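Kinesin-like protein Nod (Drosophila melanogaster, PDB 3DC4) is a nonmotile kinesin whose ATPase cycle, run by the motor domain present here with ADP, allows microtubule end tracking and drives chromosome movement, serving chromosome segregation in meiosis. Local coordinates at residues 19-24 with 273-278; 93-98 with 302-307; 178-183 with 293-298. One frame throughout, in Å; residues are numbered along the deposited sequence.

Contact 1: 19-24 with 273-278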
loop_
_atom_site.group_PDB
_atom_site.type_symbol
_atom_site.label_atom_id
_atom_site.label_comp_id
_atom_site.label_asym_id
_atom_site.label_seq_id
_atom_site.Cartn_x
_atom_site.Cartn_y
_atom_site.Cartn_z
ATOM N N ALA A 19 -16.880 3.957 -13.382
ATOM C CA ALA A 19 -17.393 2.666 -12.841
ATOM C C ALA A 19 -16.826 2.393 -11.452
ATOM O O ALA A 19 -16.346 3.302 -10.776
ATOM C CB ALA A 19 -17.031 1.524 -13.783
ATOM N N LYS A 20 -16.878 1.132 -11.039
ATOM C CA LYS A 20 -16.382 0.731 -9.730
ATOM C C LYS A 20 -15.018 0.057 -9.847
ATOM O O LYS A 20 -14.590 -0.327 -10.936
ATOM C CB LYS A 20 -17.364 -0.246 -9.070
ATOM C CG LYS A 20 -18.825 -0.080 -9.472
ATOM C CD LYS A 20 -19.383 1.286 -9.106
ATOM C CE LYS A 20 -20.891 1.324 -9.345
ATOM N NZ LYS A 20 -21.585 0.263 -8.545
ATOM N N LEU A 21 -14.339 -0.088 -8.713
ATOM C CA LEU A 21 -13.032 -0.738 -8.672
ATOM C C LEU A 21 -13.266 -2.236 -8.843
ATOM O O LEU A 21 -14.368 -2.726 -8.587
ATOM C CB LEU A 21 -12.360 -0.465 -7.325
ATOM C CG LEU A 21 -11.994 0.990 -7.023
ATOM C CD1 LEU A 21 -12.000 1.221 -5.524
ATOM C CD2 LEU A 21 -10.636 1.311 -7.624
ATOM N N SER A 22 -12.244 -2.968 -9.274
ATOM C CA SER A 22 -12.399 -4.407 -9.456
ATOM C C SER A 22 -12.498 -5.125 -8.113
ATOM O O SER A 22 -13.204 -6.129 -7.985
ATOM C CB SER A 22 -11.235 -4.986 -10.267
ATOM O OG SER A 22 -11.343 -4.636 -11.638
ATOM N N ALA A 23 -11.798 -4.603 -7.111
ATOM C CA ALA A 23 -11.820 -5.208 -5.788
ATOM C C ALA A 23 -11.155 -4.324 -4.746
ATOM O O ALA A 23 -10.083 -3.767 -4.981
ATOM C CB ALA A 23 -11.128 -6.573 -5.831
ATOM N N VAL A 24 -11.816 -4.180 -3.603
ATOM C CA VAL A 24 -11.277 -3.408 -2.493
ATOM C C VAL A 24 -11.181 -4.411 -1.350
ATOM O O VAL A 24 -12.196 -4.906 -0.869
ATOM C CB VAL A 24 -12.206 -2.243 -2.095
ATOM C CG1 VAL A 24 -11.620 -1.501 -0.902
ATOM C CG2 VAL A 24 -12.365 -1.279 -3.273
ATOM N N LYS A 273 -13.810 8.273 0.832
ATOM C CA LYS A 273 -14.745 9.160 0.152
ATOM C C LYS A 273 -14.674 8.902 -1.347
ATOM O O LYS A 273 -15.696 8.867 -2.034
ATOM C CB LYS A 273 -14.404 10.621 0.451
ATOM C CG LYS A 273 -14.589 11.019 1.907
ATOM C CD LYS A 273 -14.455 12.529 2.091
ATOM C CE LYS A 273 -15.578 13.276 1.378
ATOM N NZ LYS A 273 -15.345 14.747 1.305
ATOM N N VAL A 274 -13.458 8.718 -1.850
ATOM C CA VAL A 274 -13.260 8.443 -3.264
ATOM C C VAL A 274 -13.938 7.125 -3.627
ATOM O O VAL A 274 -14.648 7.039 -4.628
ATOM C CB VAL A 274 -11.755 8.354 -3.607
ATOM C CG1 VAL A 274 -11.569 7.797 -5.010
ATOM C CG2 VAL A 274 -11.116 9.731 -3.500
ATOM N N VAL A 275 -13.720 6.098 -2.812
ATOM C CA VAL A 275 -14.323 4.794 -3.069
ATOM C C VAL A 275 -15.848 4.886 -3.110
ATOM O O VAL A 275 -16.489 4.292 -3.973
ATOM C CB VAL A 275 -13.906 3.765 -1.992
ATOM C CG1 VAL A 275 -14.576 2.427 -2.260
ATOM C CG2 VAL A 275 -12.390 3.602 -1.995
ATOM N N MET A 276 -16.420 5.640 -2.177
ATOM C CA MET A 276 -17.865 5.805 -2.110
ATOM C C MET A 276 -18.403 6.619 -3.283
ATOM O O MET A 276 -19.376 6.228 -3.926
ATOM C CB MET A 276 -18.248 6.483 -0.798
ATOM C CG MET A 276 -17.968 5.644 0.431
ATOM S SD MET A 276 -18.487 6.487 1.938
ATOM C CE MET A 276 -20.277 6.466 1.724
ATOM N N SER A 277 -17.763 7.753 -3.548
ATOM C CA SER A 277 -18.159 8.634 -4.639
ATOM C C SER A 277 -18.224 7.891 -5.965
ATOM O O SER A 277 -19.091 8.161 -6.793
ATOM C CB SER A 277 -17.177 9.799 -4.754
ATOM O OG SER A 277 -17.202 10.597 -3.583
ATOM N N MET A 278 -17.302 6.955 -6.161
ATOM C CA MET A 278 -17.261 6.177 -7.391
ATOM C C MET A 278 -18.434 5.209 -7.453
ATOM O O MET A 278 -19.086 5.075 -8.489
ATOM C CB MET A 278 -15.947 5.397 -7.473
ATOM C CG MET A 278 -14.722 6.267 -7.680
ATOM S SD MET A 278 -13.182 5.347 -7.510
ATOM C CE MET A 278 -13.149 4.433 -9.068
#

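Contact 2: 93-98 with 302-307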
loop_
_atom_site.group_PDB
_atom_site.type_symbol
_atom_site.label_atom_id
_atom_site.label_comp_id
_atom_site.label_asym_id
_atom_site.label_seq_id
_atom_site.Cartn_x
_atom_site.Cartn_y
_atom_site.Cartn_z
ATOM N N GLY A 93 -2.651 -5.267 -16.884
ATOM C CA GLY A 93 -2.892 -3.859 -17.146
ATOM C C GLY A 93 -3.717 -3.099 -16.126
ATOM O O GLY A 93 -3.980 -1.912 -16.312
ATOM N N PHE A 94 -4.128 -3.753 -15.044
ATOM C CA PHE A 94 -4.921 -3.057 -14.035
ATOM C C PHE A 94 -4.029 -2.338 -13.021
ATOM O O PHE A 94 -2.953 -2.826 -12.677
ATOM C CB PHE A 94 -5.855 -4.042 -13.312
ATOM C CG PHE A 94 -6.824 -4.749 -14.225
ATOM C CD1 PHE A 94 -6.465 -5.933 -14.862
ATOM C CD2 PHE A 94 -8.091 -4.221 -14.460
ATOM C CE1 PHE A 94 -7.353 -6.584 -15.719
ATOM C CE2 PHE A 94 -8.988 -4.863 -15.314
ATOM C CZ PHE A 94 -8.617 -6.047 -15.946
ATOM N N GLN A 95 -4.471 -1.165 -12.574
ATOM C CA GLN A 95 -3.730 -0.388 -11.589
ATOM C C GLN A 95 -3.967 -1.068 -10.243
ATOM O O GLN A 95 -5.079 -1.515 -9.961
ATOM C CB GLN A 95 -4.235 1.057 -11.550
ATOM C CG GLN A 95 -4.334 1.742 -12.914
ATOM C CD GLN A 95 -3.064 1.650 -13.726
ATOM O OE1 GLN A 95 -1.956 1.762 -13.189
ATOM N NE2 GLN A 95 -3.216 1.453 -15.037
ATOM N N CYS A 96 -2.922 -1.152 -9.424
ATOM C CA CYS A 96 -3.004 -1.809 -8.121
ATOM C C CYS A 96 -2.372 -0.973 -7.017
ATOM O O CYS A 96 -1.314 -0.374 -7.216
ATOM C CB CYS A 96 -2.286 -3.163 -8.160
ATOM S SG CYS A 96 -2.938 -4.363 -9.347
ATOM N N THR A 97 -3.006 -0.962 -5.848
ATOM C CA THR A 97 -2.491 -0.214 -4.710
ATOM C C THR A 97 -2.578 -1.054 -3.435
ATOM O O THR A 97 -3.622 -1.618 -3.126
ATOM C CB THR A 97 -3.280 1.091 -4.504
ATOM O OG1 THR A 97 -3.166 1.903 -5.684
ATOM C CG2 THR A 97 -2.747 1.863 -3.308
ATOM N N ALA A 98 -1.463 -1.165 -2.723
ATOM C CA ALA A 98 -1.422 -1.903 -1.465
ATOM C C ALA A 98 -0.966 -0.838 -0.479
ATOM O O ALA A 98 0.126 -0.279 -0.605
ATOM C CB ALA A 98 -0.416 -3.064 -1.534
ATOM N N ALA A 302 -11.797 2.975 -12.240
ATOM C CA ALA A 302 -12.564 1.767 -12.508
ATOM C C ALA A 302 -11.670 0.571 -12.796
ATOM O O ALA A 302 -10.623 0.699 -13.429
ATOM C CB ALA A 302 -13.513 1.998 -13.682
ATOM N N GLN A 303 -12.105 -0.592 -12.322
ATOM C CA GLN A 303 -11.382 -1.839 -12.512
ATOM C C GLN A 303 -9.923 -1.631 -12.120
ATOM O O GLN A 303 -9.027 -2.198 -12.741
ATOM C CB GLN A 303 -11.149 -2.088 -14.005
ATOM C CG GLN A 303 -12.436 -2.290 -14.796
ATOM C CD GLN A 303 -12.188 -2.848 -16.182
ATOM O OE1 GLN A 303 -11.559 -2.203 -17.023
ATOM N NE2 GLN A 303 -12.683 -4.056 -16.429
ATOM N N SER A 304 -9.682 -0.861 -11.068
ATOM C CA SER A 304 -8.416 -0.853 -10.346
ATOM C C SER A 304 -8.587 -1.645 -9.053
ATOM O O SER A 304 -9.713 -1.920 -8.634
ATOM C CB SER A 304 -7.971 0.575 -10.047
ATOM O OG SER A 304 -7.621 1.233 -11.254
ATOM N N TYR A 305 -7.465 -2.014 -8.435
ATOM C CA TYR A 305 -7.473 -2.787 -7.196
ATOM C C TYR A 305 -6.913 -2.014 -6.017
ATOM O O TYR A 305 -5.876 -1.365 -6.127
ATOM C CB TYR A 305 -6.670 -4.074 -7.369
ATOM C CG TYR A 305 -7.297 -5.047 -8.330
ATOM C CD1 TYR A 305 -7.205 -4.857 -9.711
ATOM C CD2 TYR A 305 -8.007 -6.144 -7.855
ATOM C CE1 TYR A 305 -7.808 -5.739 -10.591
ATOM C CE2 TYR A 305 -8.615 -7.033 -8.719
ATOM C CZ TYR A 305 -8.514 -6.826 -10.082
ATOM O OH TYR A 305 -9.136 -7.710 -10.932
ATOM N N LEU A 306 -7.605 -2.090 -4.885
ATOM C CA LEU A 306 -7.173 -1.400 -3.676
ATOM C C LEU A 306 -7.166 -2.367 -2.498
ATOM O O LEU A 306 -8.182 -2.987 -2.187
ATOM C CB LEU A 306 -8.107 -0.218 -3.387
ATOM C CG LEU A 306 -7.903 0.591 -2.103
ATOM C CD1 LEU A 306 -6.491 1.138 -2.051
ATOM C CD2 LEU A 306 -8.923 1.726 -2.044
ATOM N N THR A 307 -6.010 -2.498 -1.854
ATOM C CA THR A 307 -5.878 -3.386 -0.708
ATOM C C THR A 307 -5.283 -2.651 0.491
ATOM O O THR A 307 -4.203 -2.057 0.408
ATOM C CB THR A 307 -4.998 -4.606 -1.039
ATOM O OG1 THR A 307 -5.645 -5.400 -2.043
ATOM C CG2 THR A 307 -4.778 -5.461 0.211
HETATM O O HOH W 1 -7.113 -0.439 -13.534
HETATM O O HOH W 2 -5.061 0.899 -7.301
#

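Contact 3: 178-183 with 293-298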
loop_
_atom_site.group_PDB
_atom_site.type_symbol
_atom_site.label_atom_id
_atom_site.label_comp_id
_atom_site.label_asym_id
_atom_site.label_seq_id
_atom_site.Cartn_x
_atom_site.Cartn_y
_atom_site.Cartn_z
ATOM N N ALA A 178 0.526 20.077 -9.677
ATOM C CA ALA A 178 -0.089 19.841 -10.981
ATOM C C ALA A 178 0.751 18.917 -11.856
ATOM O O ALA A 178 0.643 18.945 -13.083
ATOM C CB ALA A 178 -0.316 21.171 -11.693
ATOM N N ALA A 179 1.585 18.097 -11.225
ATOM C CA ALA A 179 2.440 17.174 -11.959
ATOM C C ALA A 179 2.852 15.979 -11.109
ATOM O O ALA A 179 3.417 15.013 -11.618
ATOM C CB ALA A 179 3.674 17.904 -12.462
ATOM N N ARG A 180 2.570 16.046 -9.812
ATOM C CA ARG A 180 2.923 14.955 -8.910
ATOM C C ARG A 180 2.113 13.713 -9.270
ATOM O O ARG A 180 2.463 12.597 -8.886
ATOM C CB ARG A 180 2.639 15.344 -7.456
ATOM C CG ARG A 180 1.167 15.274 -7.059
ATOM C CD ARG A 180 0.334 16.386 -7.680
ATOM N NE ARG A 180 0.475 17.649 -6.963
ATOM C CZ ARG A 180 -0.294 18.714 -7.168
ATOM N NH1 ARG A 180 -0.097 19.824 -6.467
ATOM N NH2 ARG A 180 -1.262 18.670 -8.072
ATOM N N CYS A 181 1.028 13.924 -10.008
ATOM C CA CYS A 181 0.142 12.843 -10.428
ATOM C C CYS A 181 0.806 11.923 -11.446
ATOM O O CYS A 181 0.570 10.717 -11.453
ATOM C CB CYS A 181 -1.141 13.433 -11.025
ATOM S SG CYS A 181 -2.372 12.217 -11.565
ATOM N N GLN A 182 1.644 12.496 -12.303
ATOM C CA GLN A 182 2.320 11.715 -13.330
ATOM C C GLN A 182 3.785 12.104 -13.491
ATOM O O GLN A 182 4.664 11.245 -13.472
ATOM C CB GLN A 182 1.586 11.874 -14.666
ATOM C CG GLN A 182 2.142 11.034 -15.809
ATOM C CD GLN A 182 2.134 9.545 -15.510
ATOM O OE1 GLN A 182 2.949 9.054 -14.725
ATOM N NE2 GLN A 182 1.212 8.818 -16.132
ATOM N N ARG A 183 4.047 13.399 -13.642
ATOM C CA ARG A 183 5.416 13.885 -13.818
ATOM C C ARG A 183 6.316 13.701 -12.597
ATOM O O ARG A 183 6.384 14.570 -11.725
ATOM C CB ARG A 183 5.422 15.370 -14.194
ATOM C CG ARG A 183 6.823 15.910 -14.482
ATOM C CD ARG A 183 6.876 17.431 -14.442
ATOM N NE ARG A 183 6.693 17.951 -13.089
ATOM C CZ ARG A 183 7.535 17.729 -12.083
ATOM N NH1 ARG A 183 8.624 16.994 -12.277
ATOM N NH2 ARG A 183 7.287 18.234 -10.880
ATOM N N THR A 293 -4.794 11.015 -2.360
ATOM C CA THR A 293 -5.753 10.635 -3.389
ATOM C C THR A 293 -5.488 11.342 -4.716
ATOM O O THR A 293 -5.989 10.926 -5.760
ATOM C CB THR A 293 -7.210 10.901 -2.925
ATOM O OG1 THR A 293 -7.318 12.218 -2.371
ATOM C CG2 THR A 293 -7.625 9.872 -1.880
ATOM N N THR A 294 -4.700 12.411 -4.673
ATOM C CA THR A 294 -4.354 13.144 -5.881
ATOM C C THR A 294 -3.228 12.388 -6.589
ATOM O O THR A 294 -3.308 12.113 -7.786
ATOM C CB THR A 294 -3.894 14.580 -5.543
ATOM O OG1 THR A 294 -4.997 15.312 -4.994
ATOM C CG2 THR A 294 -3.401 15.298 -6.792
ATOM N N VAL A 295 -2.189 12.032 -5.839
ATOM C CA VAL A 295 -1.062 11.291 -6.399
ATOM C C VAL A 295 -1.511 9.930 -6.928
ATOM O O VAL A 295 -1.028 9.468 -7.962
ATOM C CB VAL A 295 0.038 11.079 -5.344
ATOM C CG1 VAL A 295 1.141 10.189 -5.911
ATOM C CG2 VAL A 295 0.609 12.426 -4.923
ATOM N N LEU A 296 -2.445 9.293 -6.229
ATOM C CA LEU A 296 -2.922 7.982 -6.650
ATOM C C LEU A 296 -4.190 8.069 -7.506
ATOM O O LEU A 296 -4.863 7.069 -7.722
ATOM C CB LEU A 296 -3.184 7.104 -5.416
ATOM C CG LEU A 296 -1.992 6.874 -4.473
ATOM C CD1 LEU A 296 -2.442 6.081 -3.257
ATOM C CD2 LEU A 296 -0.876 6.134 -5.214
ATOM N N GLN A 297 -4.504 9.259 -8.006
ATOM C CA GLN A 297 -5.701 9.454 -8.819
ATOM C C GLN A 297 -5.811 8.490 -9.995
ATOM O O GLN A 297 -6.880 7.934 -10.247
ATOM C CB GLN A 297 -5.749 10.884 -9.346
ATOM C CG GLN A 297 -7.083 11.249 -9.956
ATOM C CD GLN A 297 -7.096 12.662 -10.475
ATOM O OE1 GLN A 297 -6.541 13.561 -9.848
ATOM N NE2 GLN A 297 -7.735 12.870 -11.623
ATOM N N ALA A 298 -4.709 8.300 -10.716
ATOM C CA ALA A 298 -4.697 7.406 -11.867
ATOM C C ALA A 298 -4.883 5.951 -11.456
ATOM O O ALA A 298 -5.274 5.120 -12.270
ATOM C CB ALA A 298 -3.390 7.565 -12.643
HETATM O O HOH W 3 -1.906 9.308 -10.375
#

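Contact 1: 19-24 with 273-278
K20 and M278 bring the backbones closest, with CA atoms 6.0 Å apart, where the loop leading into strand 23-30 passes the last turns of helix 267-279; beside them L21 faces V275 at 8.0 Å between CA atoms. M278 does most of the joining. Its chain runs straight through chi2 and then turns at chi3 (75°), which swings the methyl CE back to the incoming loop, 3.8 Å from A19 O and 4.2 Å from L21 CG. The side chains of L21 and M278 cross at about a right angle. One branch of L21, CD1, reaches on to V275 CG2 at 4.3 Å, while the other methyl of that valine, CG1, meets V24 CG2 at 4.4 Å. K20 runs alongside, its CD 3.9 Å from M278 O, and its amine is hydrogen-bonded to E338 O. The contact is mainly apolar, with L21, V24, V275 and M278 buried, and L306 and A335 also press on V275. It is plain layer packing of the kinesin motor domain, a P-loop NTPase fold: a helix lies against one face of the central sheet, and the lead-in and first residues of strand 23-30 pack along its last turns.

Contact 2: 93-98 with 302-307
Y305 O takes two donors: the backbone N of T97 at 2.9 Å, tilted 26° from the carbonyl plane, and water 2 at 2.7 Å. The same water accepts from T97 OG1, which also pairs with N238 of the next strand. On either side of this bond along the ladder, Y305 N gives to Q95 O and T307 N gives to T97 O, the latter at 2.8 Å. The axes of 96-98 and 305-307 run parallel, 4° apart. C96 CA and A98 CA add weaker C-H...O contacts to Y305 O and T307 O. Just before the first of these bonds, water 1 bridges the two chains: it accepts from Q95 N, donates to Q303 O and hydrogen-bonds S304 OG, whose hydroxyl also meets T301. Nearby the rings of F94 and Y305 form an offset edge-to-face pair, planes at 88° and centroids 5.9 Å apart, with the Y305 edge turned to the F94 face. CE1 of Y305 comes within 3.8 Å of F94 CB. C96 SG approaches that tyrosine ring obliquely, a sulfur-aromatic contact. Q303 lays CB near F94 CE2, its amide plane steeply inclined to the ring. On the sheet face bearing T97 and L306, these two side chains lie side by side, pointing the same way, and T97 CG2 touches L306 CD1 at 4.0 Å. The strands are therefore locked by backbone bonds in the buried middle; water 1 carries the pairing past the first bond, water 2 gives Y305 O its second donor, and the rings of F94 and Y305 pack beside the start of the strands.

Contact 3: 178-183 with 293-298
The guanidinium of R180 is approached obliquely by the methyl CG2 of T294. The same methyl lies 4.0 Å from R180 CD, so the arginine chain rather than its charge carries the contact. R180 CG stands between the backbone N and the carbonyl carbon (chi1 77°), and the chain then bends at chi2 and chi3; this brings CG to 3.6 Å from V295 CG2 and leads the remaining chain across T294. The other valine methyl, CG1, faces R180 O. C181 extends its sulfur anti to the backbone N (chi1 -179°), placing SG 3.9 Å from T294 O and 4.3 Å from Q297 CB. Polar coupling runs through water 3, which donates to C181 O and to V295 O, the latter at 2.6 Å, and accepts from A298 N. A single water thereby ties the loop to V295 O in the short helix and to A298 N, three residues further on. T294 OG1 is bonded to Y287 O and S290 O. The loop between strands 164-166 and 187-188 thus rests on the end of helix 291-295, near the surface, while L296 and A298 touch strand 234-241 and T293 packs on helix 267-279.

In the fold
Contacts 1 and 2 are neighbours in the central sheet, their centres about 10 Å apart: strand 305-312 lies between strands 23-30 and 96-101, and S22 N probably bonds to S304 O. Contact 3 is about 15 Å from the centre of contact 2 and about 17 Å from that of contact 1. Helices 267-279 and 291-295 and strand 305-312 follow in this order, supplying the later half of contacts 1, 3 and 2 respectively; V274 packs on T293, and T97 on L296. The earlier halves come in the order 1, 2, 3, so widely separated parts of the motor domain converge here. Strand 96-101 then leads into the P-loop that holds ADP.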